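Local coordinates for protein VirX1 (PDB 6QGM) that iodinates diverse substrates as a cyanophage halogenase, probably flavin-dependent like other members of the tryptophan halogenase family, at residues Glu142-Thr147 with Glu266-Thr271. Numbering follows the deposited sequence.
Sequences EHNRLT and EMHNVT
Asn144 accepts the backbone N-H of Asn269, whose own side chain reaches the carbonyl of Arg145, the next residue, where the Schellman motif ending helix 137-143 meets the loop that leads into strand 270-275. OD1 of Asn144 accepts the backbone N of Asn269 at 2.9 Å. The bond is straight at both ends: 167° at the hydrogen, with the donor nearly in line with the C=O of the amide. In the other direction, Asn269 ND2 gives a weak, bent bond to the backbone O of Arg145, at 2.6 Å. Each asparagine thus reaches the backbone of the opposite segment, and the CA atoms of Asn144 and Asn269 come within 5.3 Å.

Asn144 has CG anti to its own N (chi1 -166°), which carries the amide over to the loop. There it meets His268 at about a right angle, amide and ring planes 80° apart, with Asn144 OD1 at the ring's edge, 3.9 Å from His268 CD2. Asn144 OD1 also lies 3.3 Å from His268 CA. Glu266 O, at the end of helix 263-266, lies over one face of that imidazole, toward the rim. Leu146 CD1 makes a loose van der Waals approach, methyl to amide oxygen, to Asn269 OD1 at 4.1 Å; its apolar packing is with Tyr75 and Phe521.

Behind this first shell, the positive phi of Asn144 turns the chain out of the helix, and Arg145 NE bonds weakly back to His143 O, in the guanidinium plane. Arg145 NH1 continues outward to the carbonyls of Lys513 and Leu515, just ahead of helix 518-527. His518, at the start of that helix, joins both sides, through a backbone bond with Asn144 and through its ND1 to Met267 O. Met267 is the centre of an inverse gamma turn, closed by a weak bond from His268 N to Glu266 O at 2.8 Å.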
loop_
_atom_site.group_PDB
_atom_site.type_symbol
_atom_site.label_atom_id
_atom_site.label_comp_id
_atom_site.label_asym_id
_atom_site.label_seq_id
_atom_site.Cartn_x
_atom_site.Cartn_y
_atom_site.Cartn_z
ATOM N N GLU B 142 28.071 22.249 13.521
ATOM C CA GLU B 142 29.465 21.738 13.637
ATOM C C GLU B 142 30.384 22.824 14.201
ATOM O O GLU B 142 31.216 22.468 15.036
ATOM C CB GLU B 142 29.979 21.207 12.296
ATOM C CG GLU B 142 29.502 19.798 12.023
ATOM C CD GLU B 142 30.232 19.023 10.943
ATOM O OE1 GLU B 142 31.369 19.385 10.624
ATOM O OE2 GLU B 142 29.665 18.028 10.439
ATOM N N HIS B 143 30.239 24.083 13.782
ATOM C CA HIS B 143 31.115 25.203 14.229
ATOM C C HIS B 143 30.412 26.058 15.292
ATOM O O HIS B 143 30.959 27.110 15.638
ATOM C CB HIS B 143 31.589 25.997 13.008
ATOM C CG HIS B 143 32.389 25.156 12.079
ATOM N ND1 HIS B 143 31.809 24.352 11.132
ATOM C CD2 HIS B 143 33.709 24.963 11.974
ATOM C CE1 HIS B 143 32.738 23.706 10.465
ATOM N NE2 HIS B 143 33.919 24.089 10.940
ATOM N N ASN B 144 29.256 25.609 15.800
ATOM C CA ASN B 144 28.541 26.237 16.945
ATOM C C ASN B 144 28.257 27.713 16.610
ATOM O O ASN B 144 28.514 28.597 17.455
ATOM C CB ASN B 144 29.359 26.083 18.233
ATOM C CG ASN B 144 28.561 26.388 19.475
ATOM O OD1 ASN B 144 27.410 25.958 19.607
ATOM N ND2 ASN B 144 29.175 27.136 20.379
ATOM N N ARG B 145 27.728 27.969 15.414
ATOM C CA ARG B 145 27.402 29.324 14.912
ATOM C C ARG B 145 25.903 29.403 14.652
ATOM O O ARG B 145 25.263 28.350 14.551
ATOM C CB ARG B 145 28.202 29.642 13.645
ATOM C CG ARG B 145 29.682 29.327 13.757
ATOM C CD ARG B 145 30.339 30.007 14.940
ATOM N NE ARG B 145 31.776 29.812 14.898
ATOM C CZ ARG B 145 32.647 30.740 14.538
ATOM N NH1 ARG B 145 32.264 31.967 14.228
ATOM N NH2 ARG B 145 33.933 30.453 14.507
ATOM N N LEU B 146 25.388 30.623 14.505
ATOM C CA LEU B 146 23.961 30.863 14.195
ATOM C C LEU B 146 23.818 32.159 13.392
ATOM O O LEU B 146 24.662 33.071 13.548
ATOM C CB LEU B 146 23.190 30.898 15.514
ATOM C CG LEU B 146 21.723 30.486 15.458
ATOM C CD1 LEU B 146 21.506 29.238 14.627
ATOM C CD2 LEU B 146 21.189 30.257 16.862
ATOM N N THR B 147 22.794 32.216 12.541
ATOM C CA THR B 147 22.482 33.363 11.651
ATOM C C THR B 147 21.004 33.271 11.272
ATOM O O THR B 147 20.490 32.118 11.230
ATOM C CB THR B 147 23.372 33.367 10.407
ATOM O OG1 THR B 147 22.818 34.283 9.466
ATOM C CG2 THR B 147 23.460 32.014 9.753
ATOM N N GLU B 266 30.922 25.838 25.541
ATOM C CA GLU B 266 30.199 24.577 25.879
ATOM C C GLU B 266 28.727 24.635 25.465
ATOM O O GLU B 266 28.161 23.561 25.223
ATOM C CB GLU B 266 30.239 24.321 27.383
ATOM C CG GLU B 266 31.544 23.763 27.899
ATOM C CD GLU B 266 31.362 23.157 29.281
ATOM O OE1 GLU B 266 30.777 22.031 29.364
ATOM O OE2 GLU B 266 31.753 23.825 30.269
ATOM N N MET B 267 28.121 25.822 25.447
ATOM C CA MET B 267 26.672 26.008 25.179
ATOM C C MET B 267 26.399 25.734 23.703
ATOM O O MET B 267 26.249 26.688 22.916
ATOM C CB MET B 267 26.215 27.421 25.545
ATOM C CG MET B 267 24.724 27.562 25.555
ATOM S SD MET B 267 24.246 29.268 25.841
ATOM C CE MET B 267 25.133 29.594 27.366
ATOM N N HIS B 268 26.320 24.451 23.350
ATOM C CA HIS B 268 26.258 23.985 21.946
ATOM C C HIS B 268 24.860 24.188 21.359
ATOM O O HIS B 268 23.848 23.974 22.052
ATOM C CB HIS B 268 26.770 22.547 21.833
ATOM C CG HIS B 268 28.248 22.467 22.027
ATOM N ND1 HIS B 268 28.878 21.323 22.413
ATOM C CD2 HIS B 268 29.214 23.404 21.919
ATOM C CE1 HIS B 268 30.168 21.547 22.524
ATOM N NE2 HIS B 268 30.397 22.813 22.226
ATOM N N ASN B 269 24.891 24.699 20.131
ATOM C CA ASN B 269 23.922 24.573 19.016
ATOM C C ASN B 269 23.193 23.212 18.900
ATOM O O ASN B 269 22.372 23.108 17.975
ATOM C CB ASN B 269 24.737 24.745 17.736
ATOM C CG ASN B 269 24.117 25.715 16.771
ATOM O OD1 ASN B 269 22.999 26.176 16.985
ATOM N ND2 ASN B 269 24.854 26.033 15.722
ATOM N N VAL B 270 23.526 22.175 19.688
ATOM C CA VAL B 270 23.029 20.782 19.446
ATOM C C VAL B 270 22.700 20.043 20.755
ATOM O O VAL B 270 23.292 20.362 21.795
ATOM C CB VAL B 270 24.033 19.952 18.622
ATOM C CG1 VAL B 270 24.452 20.660 17.342
ATOM C CG2 VAL B 270 25.250 19.549 19.440
ATOM N N THR B 271 21.786 19.070 20.667
ATOM C CA THR B 271 21.604 17.973 21.650
ATOM C C THR B 271 22.574 16.845 21.275
ATOM O O THR B 271 22.406 16.274 20.189
ATOM C CB THR B 271 20.151 17.478 21.707
ATOM O OG1 THR B 271 19.244 18.563 21.880
ATOM C CG2 THR B 271 19.915 16.519 22.844
#